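Local coordinates for protein phosphoacetylglucosamine mutase (PDB 5O9X) that probably interconverts N-acetylglucosamine 6-phosphate and N-acetylglucosamine 1-phosphate, as a phosphoacetylglucosamine mutase that binds glucose 1,6-bisphosphate in this structure, at residues T359-K364 against Y378-G383; D286-L291 against N382-I387; Q336-N341 against R501-A506. The protein carries 1 engineered substitution. All blocks are in the same frame, centred on the assembly; numbering follows the deposited sequence.

Overall arrangement
All three contacts are buried and all touch the bound sugar bisphosphate. Contacts 1 and 2 lie close to the middle of the chain, with centres about 9 Å apart. They share Asn382 and Gly383 and end on neighbouring strands, 375-379 and 385-389, of one sheet. Contact 3 lies farther out, its centre about 17 Å from that of the chain, and joins a turn after strand 332-337 of the same sheet to the C-terminal domain. The chemistry changes along the ligand. Contact 1 grips sugar hydroxyls with a carboxylate and one backbone N-H. Contact 2 brings an arginine and a histidine to one phosphate. Contact 3 mixes aromatic packing with an arginine at the other phosphate.

Contact 1 of 3, residues T359-K364 against Y378-G383; sequences TNTGVK and YFEANG. With G16 (1,6-di-O-phosphono-alpha-D-glucopyranose), chain B.
The Glu380 carboxylate bridges from Gly362 to two neighbouring hydroxyls of the sugar at once. Its OE1 accepts a short hydrogen bond from G16 O3, at 2.5 Å. Its OE2 accepts from G16 O4 at 2.8 Å. The backbone N of Gly362 also donates to OE2, with N and OE2 3.1 Å apart. This donor does not come in along the carboxylate plane but from above it, 45° out. Water 1 gives OE2 a third hydrogen bond, at 2.6 Å, and ties the same oxygen to Thr361 OG1. One oxygen is thus gripped from three directions, which should fix the rotation of the carboxylate.

CG of Glu380 stands anti to the carbonyl carbon, chi1 -67°, and the chain runs on extended to CD. That reach carries the acid from the end of strand 375-379 across to the other segment and the ligand. The residues 380-383 form a type I turn, with Gly383 N bonded to Glu380 O. In sequence and place this matches the sugar-binding loop of domain III in the alpha-D-phosphohexomutases, where a glutamate holds O3 and O4. Asn382, on the same turn, adds a weak bond from ND2 to G16 O4 at 2.9 Å.

Gly362 is the N-cap of helix 363-370. The first turn of that helix faces the ligand, and Val363 N donates to G16 O3 over 3.2 Å. O3 therefore takes an N-H and gives its own proton to the acid. One apolar contact adds to the polar group: CG1 of Val363, anti to its backbone N, meets the edge of the Tyr378 ring, with CG1 and CE1 4.3 Å apart. The other methyl of Val363, CG2, lies against the carboxylate, 3.8 Å from Glu380 OE1. Outside the two segments, Glu477 OE1 accepts from Thr361 N.

Contact 2 of 3, residues D286-L291 against N382-I387; sequences DADRIL and NGHGTI. Unlike the reference sequence in segment 286-291: Leu291 (reference Val). With G16 (1,6-di-O-phosphono-alpha-D-glucopyranose), chain B.
Arg289 runs between Asn382 and His384 on its way to the phosphate. Its CB rests near Asn382 O. CG packs on His384 CD2 at 3.4 Å. CD lies 3.5 Å from Asn382 O. The chain is extended from CG to NE, and NE donates to G16 O3X at 3.0 Å. The flat guanidinium then stacks over the Asn382 amide, their planes only 12° apart. ND2 of Asn382 sits above the centre of one guanidinium face. NH1 passes 3.7 Å from Asn382 CB and reaches Asn382 O through water 2. G16 O1 lies at the guanidinium edge, in its plane, and takes a nearly straight bond from Arg289 NH2, with Arg289 NH2 and G16 O1 3.2 Å apart.

Residues 286-289 belong to the sequence DGDADR, which matches the metal-binding loop of domain II in this family. Here the loop meets the sugar-binding loop of domain III. The tie between backbones is Ile290 N to Gly383 O, at 3.1 Å. Asn382 closes an Asx turn, its OD1 accepting from His384 N.

His384 shares the phosphate oxygen with the arginine: NE2 donates to G16 O3X at 2.7 Å. Its ring lies with Asp288 O over one face, offset toward the rim. The Asp288 carboxylate stands nearly upright to that ring, with OD2 3.3 Å from CE1.

Contact 3 of 3, residues Q336-N341 against R501-A506; sequences QTAYAN and RSFARA. With G16 (1,6-di-O-phosphono-alpha-D-glucopyranose), chain B.
The Tyr339 ring takes Phe503 over one face, CZ of the phenylalanine lying above its centre. The Phe503 edge points at the Tyr339 face (edge-to-face), with centroids 4.7 Å apart and planes at 58°. The Phe503 ring has Ala338 CB over one face, a CH-pi contact 3.8 Å from the ring centroid. Water 3 lies on its opposite face. The contact joins a type I turn of domain III, residues 337-340, to strand 501-506 of the TBP-like C-terminal domain, an outer strand of its antiparallel sheet. The two domains meet here beside the phosphate that Arg505 holds.

Water 3 links the polar groups: it accepts from Tyr339 OH and donates to Phe503 O. The tyrosine oxygen in turn accepts from Arg505 NH1 at 3.0 Å, close to the guanidinium plane. That plane stands at 90° to the Tyr339 ring. The arginine chain bends at chi3, -76°, to turn its tip to the ligand. Glu477 OE2 forms a salt bridge with Arg505 NE. The two outer nitrogens hold the 6-phosphate side by side: NH1 meets G16 O1P at 2.8 Å and NH2 meets G16 O3P at 2.9 Å.

Contact 1 of 3, residues T359-K364 against Y378-G383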
loop_
_atom_site.group_PDB
_atom_site.type_symbol
_atom_site.label_atom_id
_atom_site.label_comp_id
_atom_site.label_asym_id
_atom_site.label_seq_id
_atom_site.Cartn_x
_atom_site.Cartn_y
_atom_site.Cartn_z
ATOM N N THR A 359 -1.879 -4.843 -13.967
ATOM C CA THR A 359 -2.788 -5.662 -13.176
ATOM C C THR A 359 -3.949 -4.817 -12.650
ATOM O O THR A 359 -3.944 -3.579 -12.794
ATOM C CB THR A 359 -2.130 -6.352 -11.935
ATOM O OG1 THR A 359 -1.855 -5.365 -10.928
ATOM C CG2 THR A 359 -0.797 -7.077 -12.304
ATOM N N ASN A 360 -4.918 -5.478 -12.036
ATOM C CA ASN A 360 -5.993 -4.751 -11.303
ATOM C C ASN A 360 -5.414 -3.868 -10.185
ATOM O O ASN A 360 -4.330 -4.158 -9.672
ATOM C CB ASN A 360 -6.970 -5.748 -10.618
ATOM C CG ASN A 360 -7.878 -6.473 -11.612
ATOM O OD1 ASN A 360 -7.762 -6.324 -12.832
ATOM N ND2 ASN A 360 -8.771 -7.286 -11.074
ATOM N N THR A 361 -6.180 -2.846 -9.792
ATOM C CA THR A 361 -5.866 -2.013 -8.650
ATOM C C THR A 361 -5.875 -2.841 -7.369
ATOM O O THR A 361 -6.753 -3.725 -7.174
ATOM C CB THR A 361 -6.850 -0.843 -8.579
ATOM O OG1 THR A 361 -6.401 0.115 -9.527
ATOM C CG2 THR A 361 -6.884 -0.169 -7.211
ATOM N N GLY A 362 -4.896 -2.558 -6.516
ATOM C CA GLY A 362 -4.863 -3.206 -5.165
ATOM C C GLY A 362 -3.521 -3.976 -5.103
ATOM O O GLY A 362 -3.247 -4.857 -5.933
ATOM N N VAL A 363 -2.706 -3.692 -4.080
ATOM C CA VAL A 363 -1.385 -4.301 -3.870
ATOM C C VAL A 363 -1.345 -5.862 -4.015
ATOM O O VAL A 363 -0.423 -6.435 -4.563
ATOM C CB VAL A 363 -0.850 -3.930 -2.423
ATOM C CG1 VAL A 363 0.530 -4.554 -2.181
ATOM C CG2 VAL A 363 -0.720 -2.429 -2.282
ATOM N N LYS A 364 -2.370 -6.525 -3.558
ATOM C CA LYS A 364 -2.445 -7.966 -3.651
ATOM C C LYS A 364 -2.222 -8.434 -5.095
ATOM O O LYS A 364 -1.426 -9.333 -5.369
ATOM C CB LYS A 364 -3.795 -8.451 -3.027
ATOM C CG LYS A 364 -5.101 -7.950 -3.737
ATOM C CD LYS A 364 -6.315 -7.837 -2.783
ATOM C CE LYS A 364 -7.703 -7.837 -3.459
ATOM N NZ LYS A 364 -8.884 -7.621 -2.502
ATOM N N TYR A 378 7.151 -3.215 -8.144
ATOM C CA TYR A 378 5.737 -2.855 -8.337
ATOM C C TYR A 378 5.253 -1.666 -7.504
ATOM O O TYR A 378 5.378 -1.672 -6.296
ATOM C CB TYR A 378 4.834 -4.067 -8.137
ATOM C CG TYR A 378 4.903 -4.762 -6.795
ATOM C CD1 TYR A 378 3.916 -4.549 -5.776
ATOM C CD2 TYR A 378 5.923 -5.663 -6.559
ATOM C CE1 TYR A 378 4.022 -5.253 -4.549
ATOM C CE2 TYR A 378 6.039 -6.335 -5.351
ATOM C CZ TYR A 378 5.079 -6.170 -4.400
ATOM O OH TYR A 378 5.312 -6.924 -3.284
ATOM N N PHE A 379 4.777 -0.631 -8.183
ATOM C CA PHE A 379 4.180 0.563 -7.536
ATOM C C PHE A 379 2.824 0.893 -8.161
ATOM O O PHE A 379 2.699 0.706 -9.367
ATOM C CB PHE A 379 5.151 1.770 -7.600
ATOM C CG PHE A 379 6.245 1.716 -6.563
ATOM C CD1 PHE A 379 6.159 2.474 -5.419
ATOM C CD2 PHE A 379 7.364 0.858 -6.749
ATOM C CE1 PHE A 379 7.148 2.419 -4.429
ATOM C CE2 PHE A 379 8.367 0.765 -5.768
ATOM C CZ PHE A 379 8.240 1.587 -4.619
ATOM N N GLU A 380 1.874 1.450 -7.394
ATOM C CA GLU A 380 0.737 2.098 -7.958
ATOM C C GLU A 380 1.098 3.548 -8.025
ATOM O O GLU A 380 1.953 3.989 -7.216
ATOM C CB GLU A 380 -0.499 1.869 -7.048
ATOM C CG GLU A 380 -0.867 0.376 -7.082
ATOM C CD GLU A 380 -2.086 0.090 -6.225
ATOM O OE1 GLU A 380 -1.951 0.012 -4.985
ATOM O OE2 GLU A 380 -3.162 -0.044 -6.787
ATOM N N ALA A 381 0.502 4.290 -8.974
ATOM C CA ALA A 381 0.778 5.722 -9.123
ATOM C C ALA A 381 0.585 6.475 -7.811
ATOM O O ALA A 381 1.241 7.497 -7.589
ATOM C CB ALA A 381 -0.137 6.311 -10.287
ATOM N N ASN A 382 -0.376 6.024 -6.977
ATOM C CA ASN A 382 -0.714 6.720 -5.730
ATOM C C ASN A 382 0.415 6.588 -4.687
ATOM O O ASN A 382 0.309 7.157 -3.588
ATOM C CB ASN A 382 -2.053 6.150 -5.123
ATOM C CG ASN A 382 -1.972 4.669 -4.738
ATOM O OD1 ASN A 382 -0.919 4.172 -4.399
ATOM N ND2 ASN A 382 -3.109 3.970 -4.765
ATOM N N GLY A 383 1.448 5.767 -4.987
ATOM C CA GLY A 383 2.641 5.677 -4.081
ATOM C C GLY A 383 2.709 4.449 -3.178
ATOM O O GLY A 383 3.638 4.301 -2.393
HETATM C C1 G16 B . -5.970 0.970 -1.026
HETATM C C2 G16 B . -5.214 -0.184 -1.679
HETATM C C3 G16 B . -4.484 0.316 -2.967
HETATM C C4 G16 B . -5.397 0.990 -3.976
HETATM C C5 G16 B . -6.114 2.132 -3.268
HETATM C C6 G16 B . -7.270 2.727 -4.038
HETATM O O1 G16 B . -5.029 1.968 -0.619
HETATM O O2 G16 B . -4.275 -0.857 -0.784
HETATM O O3 G16 B . -3.788 -0.754 -3.470
HETATM O O4 G16 B . -4.702 1.584 -5.158
HETATM O O5 G16 B . -6.822 1.671 -2.092
HETATM O O6 G16 B . -8.253 1.621 -4.276
HETATM P P G16 B . -9.664 1.979 -4.992
HETATM O O1P G16 B . -9.373 2.769 -6.289
HETATM O O2P G16 B . -10.463 2.892 -4.031
HETATM O O3P G16 B . -10.456 0.667 -5.175
HETATM P "P'" G16 B . -4.860 2.449 0.938
HETATM O O1X G16 B . -5.088 1.209 1.844
HETATM O O2X G16 B . -6.036 3.433 1.239
HETATM O O3X G16 B . -3.584 3.209 1.054
HETATM O O HOH W 1 -3.931 1.296 -8.874
#

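Contact 2 of 3, residues D286-L291 against N382-I387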
loop_
_atom_site.group_PDB
_atom_site.type_symbol
_atom_site.label_atom_id
_atom_site.label_comp_id
_atom_site.label_asym_id
_atom_site.label_seq_id
_atom_site.Cartn_x
_atom_site.Cartn_y
_atom_site.Cartn_z
ATOM N N ASP A 286 -1.781 6.169 7.220
ATOM C CA ASP A 286 -1.172 4.945 7.859
ATOM C C ASP A 286 0.284 4.672 7.379
ATOM O O ASP A 286 0.871 3.573 7.591
ATOM C CB ASP A 286 -2.038 3.688 7.674
ATOM C CG ASP A 286 -2.114 3.213 6.230
ATOM O OD1 ASP A 286 -1.867 4.080 5.361
ATOM O OD2 ASP A 286 -2.459 1.994 5.947
ATOM N N ALA A 287 0.843 5.664 6.683
ATOM C CA ALA A 287 2.217 5.618 6.140
ATOM C C ALA A 287 2.435 4.374 5.228
ATOM O O ALA A 287 3.455 3.673 5.316
ATOM C CB ALA A 287 3.267 5.678 7.258
ATOM N N ASP A 288 1.476 4.151 4.330
ATOM C CA ASP A 288 1.702 3.111 3.392
ATOM C C ASP A 288 1.646 3.554 1.926
ATOM O O ASP A 288 1.542 2.726 1.000
ATOM C CB ASP A 288 0.769 1.938 3.690
ATOM C CG ASP A 288 1.421 0.603 3.280
ATOM O OD1 ASP A 288 2.685 0.528 3.174
ATOM O OD2 ASP A 288 0.662 -0.282 2.987
ATOM N N ARG A 289 1.726 4.858 1.732
ATOM C CA ARG A 289 1.922 5.461 0.392
ATOM C C ARG A 289 2.968 6.540 0.558
ATOM O O ARG A 289 2.971 7.244 1.589
ATOM C CB ARG A 289 0.645 6.177 -0.071
ATOM C CG ARG A 289 -0.513 5.235 -0.344
ATOM C CD ARG A 289 -1.678 6.095 -0.870
ATOM N NE ARG A 289 -2.908 5.280 -0.981
ATOM C CZ ARG A 289 -4.001 5.704 -1.602
ATOM N NH1 ARG A 289 -4.025 6.922 -2.128
ATOM N NH2 ARG A 289 -5.096 4.975 -1.630
ATOM N N ILE A 290 3.802 6.719 -0.476
ATOM C CA ILE A 290 4.658 7.919 -0.504
ATOM C C ILE A 290 4.681 8.480 -1.938
ATOM O O ILE A 290 4.790 7.713 -2.886
ATOM C CB ILE A 290 6.062 7.632 -0.026
ATOM C CG1 ILE A 290 6.909 8.944 0.007
ATOM C CG2 ILE A 290 6.689 6.444 -0.752
ATOM C CD1 ILE A 290 8.154 8.795 0.817
ATOM N N LEU A 291 4.538 9.788 -2.081
ATOM C CA LEU A 291 5.156 10.453 -3.246
ATOM C C LEU A 291 5.980 11.606 -3.031
ATOM O O LEU A 291 5.968 12.152 -1.970
ATOM C CB LEU A 291 4.240 10.853 -4.296
ATOM C CG LEU A 291 2.915 11.319 -4.299
ATOM C CD1 LEU A 291 2.544 9.828 -4.444
ATOM C CD2 LEU A 291 2.733 12.157 -3.050
ATOM N N ASN A 382 -0.376 6.024 -6.977
ATOM C CA ASN A 382 -0.714 6.720 -5.730
ATOM C C ASN A 382 0.415 6.588 -4.687
ATOM O O ASN A 382 0.309 7.157 -3.588
ATOM C CB ASN A 382 -2.053 6.150 -5.123
ATOM C CG ASN A 382 -1.972 4.669 -4.738
ATOM O OD1 ASN A 382 -0.919 4.172 -4.399
ATOM N ND2 ASN A 382 -3.109 3.970 -4.765
ATOM N N GLY A 383 1.448 5.767 -4.987
ATOM C CA GLY A 383 2.641 5.677 -4.081
ATOM C C GLY A 383 2.709 4.449 -3.178
ATOM O O GLY A 383 3.638 4.301 -2.393
ATOM N N HIS A 384 1.785 3.521 -3.334
ATOM C CA HIS A 384 2.012 2.161 -2.800
ATOM C C HIS A 384 3.025 1.413 -3.591
ATOM O O HIS A 384 3.074 1.532 -4.837
ATOM C CB HIS A 384 0.719 1.356 -2.965
ATOM C CG HIS A 384 -0.135 1.391 -1.761
ATOM N ND1 HIS A 384 0.160 0.644 -0.616
ATOM C CD2 HIS A 384 -1.259 2.094 -1.486
ATOM C CE1 HIS A 384 -0.806 0.850 0.282
ATOM N NE2 HIS A 384 -1.673 1.724 -0.219
ATOM N N GLY A 385 3.924 0.693 -2.921
ATOM C CA GLY A 385 4.623 -0.308 -3.669
ATOM C C GLY A 385 5.968 -0.673 -3.038
ATOM O O GLY A 385 6.308 -0.223 -1.942
ATOM N N THR A 386 6.650 -1.594 -3.713
ATOM C CA THR A 386 7.847 -2.185 -3.178
ATOM C C THR A 386 8.595 -2.914 -4.300
ATOM O O THR A 386 8.286 -2.760 -5.499
ATOM C CB THR A 386 7.600 -3.049 -1.886
ATOM O OG1 THR A 386 8.869 -3.222 -1.260
ATOM C CG2 THR A 386 7.001 -4.366 -2.181
ATOM N N ILE A 387 9.582 -3.704 -3.910
ATOM C CA ILE A 387 10.335 -4.495 -4.886
ATOM C C ILE A 387 10.476 -5.835 -4.243
ATOM O O ILE A 387 10.865 -5.945 -3.082
ATOM C CB ILE A 387 11.724 -3.923 -5.206
ATOM C CG1 ILE A 387 11.593 -2.543 -5.827
ATOM C CG2 ILE A 387 12.370 -4.783 -6.325
ATOM C CD1 ILE A 387 12.447 -1.514 -5.187
HETATM C C1 G16 B . -5.970 0.970 -1.026
HETATM C C2 G16 B . -5.214 -0.184 -1.679
HETATM C C3 G16 B . -4.484 0.316 -2.967
HETATM C C4 G16 B . -5.397 0.990 -3.976
HETATM C C5 G16 B . -6.114 2.132 -3.268
HETATM C C6 G16 B . -7.270 2.727 -4.038
HETATM O O1 G16 B . -5.029 1.968 -0.619
HETATM O O2 G16 B . -4.275 -0.857 -0.784
HETATM O O3 G16 B . -3.788 -0.754 -3.470
HETATM O O4 G16 B . -4.702 1.584 -5.158
HETATM O O5 G16 B . -6.822 1.671 -2.092
HETATM O O6 G16 B . -8.253 1.621 -4.276
HETATM P P G16 B . -9.664 1.979 -4.992
HETATM O O1P G16 B . -9.373 2.769 -6.289
HETATM O O2P G16 B . -10.463 2.892 -4.031
HETATM O O3P G16 B . -10.456 0.667 -5.175
HETATM P "P'" G16 B . -4.860 2.449 0.938
HETATM O O1X G16 B . -5.088 1.209 1.844
HETATM O O2X G16 B . -6.036 3.433 1.239
HETATM O O3X G16 B . -3.584 3.209 1.054
HETATM O O HOH W 2 -1.685 8.811 -2.969
#

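Contact 3 of 3, residues Q336-N341 against R501-A506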
loop_
_atom_site.group_PDB
_atom_site.type_symbol
_atom_site.label_atom_id
_atom_site.label_comp_id
_atom_site.label_asym_id
_atom_site.label_seq_id
_atom_site.Cartn_x
_atom_site.Cartn_y
_atom_site.Cartn_z
ATOM N N GLN A 336 2.527 -2.558 -13.126
ATOM C CA GLN A 336 1.826 -1.296 -13.054
ATOM C C GLN A 336 0.327 -1.571 -12.921
ATOM O O GLN A 336 -0.121 -2.745 -13.048
ATOM C CB GLN A 336 2.112 -0.402 -14.294
ATOM C CG GLN A 336 3.638 -0.067 -14.490
ATOM C CD GLN A 336 3.760 0.998 -15.533
ATOM O OE1 GLN A 336 3.420 0.791 -16.699
ATOM N NE2 GLN A 336 4.211 2.153 -15.148
ATOM N N THR A 337 -0.449 -0.508 -12.693
ATOM C CA THR A 337 -1.898 -0.576 -12.966
ATOM C C THR A 337 -2.253 0.452 -14.051
ATOM O O THR A 337 -1.397 1.236 -14.492
ATOM C CB THR A 337 -2.773 -0.416 -11.705
ATOM O OG1 THR A 337 -2.752 0.970 -11.228
ATOM C CG2 THR A 337 -2.158 -1.279 -10.550
ATOM N N ALA A 338 -3.538 0.517 -14.388
ATOM C CA ALA A 338 -4.025 1.371 -15.472
ATOM C C ALA A 338 -3.920 2.851 -15.062
ATOM O O ALA A 338 -3.899 3.694 -15.950
ATOM C CB ALA A 338 -5.474 0.956 -15.823
ATOM N N TYR A 339 -3.739 3.159 -13.761
ATOM C CA TYR A 339 -3.609 4.546 -13.317
ATOM C C TYR A 339 -2.196 5.064 -13.640
ATOM O O TYR A 339 -1.949 6.282 -13.447
ATOM C CB TYR A 339 -3.808 4.629 -11.781
ATOM C CG TYR A 339 -5.285 4.442 -11.442
ATOM C CD1 TYR A 339 -6.191 5.475 -11.714
ATOM C CD2 TYR A 339 -5.767 3.211 -11.023
ATOM C CE1 TYR A 339 -7.535 5.329 -11.469
ATOM C CE2 TYR A 339 -7.134 3.053 -10.749
ATOM C CZ TYR A 339 -7.997 4.113 -11.037
ATOM O OH TYR A 339 -9.363 3.969 -10.859
ATOM N N ALA A 340 -1.249 4.177 -14.023
ATOM C CA ALA A 340 0.086 4.658 -14.362
ATOM C C ALA A 340 0.060 5.600 -15.564
ATOM O O ALA A 340 -0.639 5.338 -16.569
ATOM C CB ALA A 340 1.047 3.500 -14.668
ATOM N N ASN A 341 0.784 6.686 -15.471
ATOM C CA ASN A 341 0.850 7.606 -16.617
ATOM C C ASN A 341 1.443 6.879 -17.844
ATOM O O ASN A 341 2.430 6.131 -17.727
ATOM C CB ASN A 341 1.768 8.771 -16.254
ATOM C CG ASN A 341 1.592 9.915 -17.190
ATOM O OD1 ASN A 341 2.180 9.912 -18.284
ATOM N ND2 ASN A 341 0.754 10.862 -16.810
ATOM N N ARG A 501 -6.426 8.722 -23.341
ATOM C CA ARG A 501 -6.676 7.439 -22.684
ATOM C C ARG A 501 -7.472 7.716 -21.419
ATOM O O ARG A 501 -7.062 8.531 -20.596
ATOM C CB ARG A 501 -5.374 6.670 -22.404
ATOM C CG ARG A 501 -5.570 5.138 -22.272
ATOM C CD ARG A 501 -4.266 4.326 -22.082
ATOM N NE ARG A 501 -4.270 3.822 -20.727
ATOM C CZ ARG A 501 -3.801 4.491 -19.681
ATOM N NH1 ARG A 501 -3.202 5.654 -19.845
ATOM N NH2 ARG A 501 -3.924 3.987 -18.481
ATOM N N SER A 502 -8.631 7.063 -21.304
ATOM C CA SER A 502 -9.479 7.248 -20.115
ATOM C C SER A 502 -10.141 5.968 -19.739
ATOM O O SER A 502 -10.468 5.153 -20.606
ATOM C CB SER A 502 -10.499 8.425 -20.315
ATOM O OG SER A 502 -11.250 8.626 -19.116
ATOM N N PHE A 503 -10.301 5.720 -18.418
ATOM C CA PHE A 503 -11.084 4.563 -17.986
ATOM C C PHE A 503 -11.824 4.918 -16.680
ATOM O O PHE A 503 -11.380 5.764 -15.948
ATOM C CB PHE A 503 -10.280 3.292 -17.794
ATOM C CG PHE A 503 -9.305 3.366 -16.642
ATOM C CD1 PHE A 503 -8.068 4.129 -16.768
ATOM C CD2 PHE A 503 -9.529 2.626 -15.480
ATOM C CE1 PHE A 503 -7.158 4.195 -15.679
ATOM C CE2 PHE A 503 -8.599 2.706 -14.394
ATOM C CZ PHE A 503 -7.458 3.526 -14.486
ATOM N N ALA A 504 -12.947 4.242 -16.441
ATOM C CA ALA A 504 -13.758 4.433 -15.229
ATOM C C ALA A 504 -13.932 3.086 -14.503
ATOM O O ALA A 504 -14.167 2.040 -15.146
ATOM C CB ALA A 504 -15.163 4.996 -15.618
ATOM N N ARG A 505 -13.927 3.083 -13.150
ATOM C CA ARG A 505 -14.139 1.813 -12.442
ATOM C C ARG A 505 -14.598 2.206 -11.040
ATOM O O ARG A 505 -14.260 3.310 -10.527
ATOM C CB ARG A 505 -12.892 0.942 -12.291
ATOM C CG ARG A 505 -11.648 1.719 -11.780
ATOM C CD ARG A 505 -10.441 0.784 -11.487
ATOM N NE ARG A 505 -10.607 0.044 -10.222
ATOM C CZ ARG A 505 -10.409 0.563 -8.988
ATOM N NH1 ARG A 505 -10.109 1.860 -8.786
ATOM N NH2 ARG A 505 -10.548 -0.220 -7.931
ATOM N N ALA A 506 -15.367 1.306 -10.452
ATOM C CA ALA A 506 -15.869 1.466 -9.056
ATOM C C ALA A 506 -14.657 1.376 -8.126
ATOM O O ALA A 506 -13.732 0.525 -8.299
ATOM C CB ALA A 506 -16.844 0.308 -8.717
HETATM C C1 G16 B . -5.970 0.970 -1.026
HETATM C C2 G16 B . -5.214 -0.184 -1.679
HETATM C C3 G16 B . -4.484 0.316 -2.967
HETATM C C4 G16 B . -5.397 0.990 -3.976
HETATM C C5 G16 B . -6.114 2.132 -3.268
HETATM C C6 G16 B . -7.270 2.727 -4.038
HETATM O O1 G16 B . -5.029 1.968 -0.619
HETATM O O2 G16 B . -4.275 -0.857 -0.784
HETATM O O3 G16 B . -3.788 -0.754 -3.470
HETATM O O4 G16 B . -4.702 1.584 -5.158
HETATM O O5 G16 B . -6.822 1.671 -2.092
HETATM O O6 G16 B . -8.253 1.621 -4.276
HETATM P P G16 B . -9.664 1.979 -4.992
HETATM O O1P G16 B . -9.373 2.769 -6.289
HETATM O O2P G16 B . -10.463 2.892 -4.031
HETATM O O3P G16 B . -10.456 0.667 -5.175
HETATM P "P'" G16 B . -4.860 2.449 0.938
HETATM O O1X G16 B . -5.088 1.209 1.844
HETATM O O2X G16 B . -6.036 3.433 1.239
HETATM O O3X G16 B . -3.584 3.209 1.054
HETATM O O HOH W 3 -10.572 5.171 -13.011
#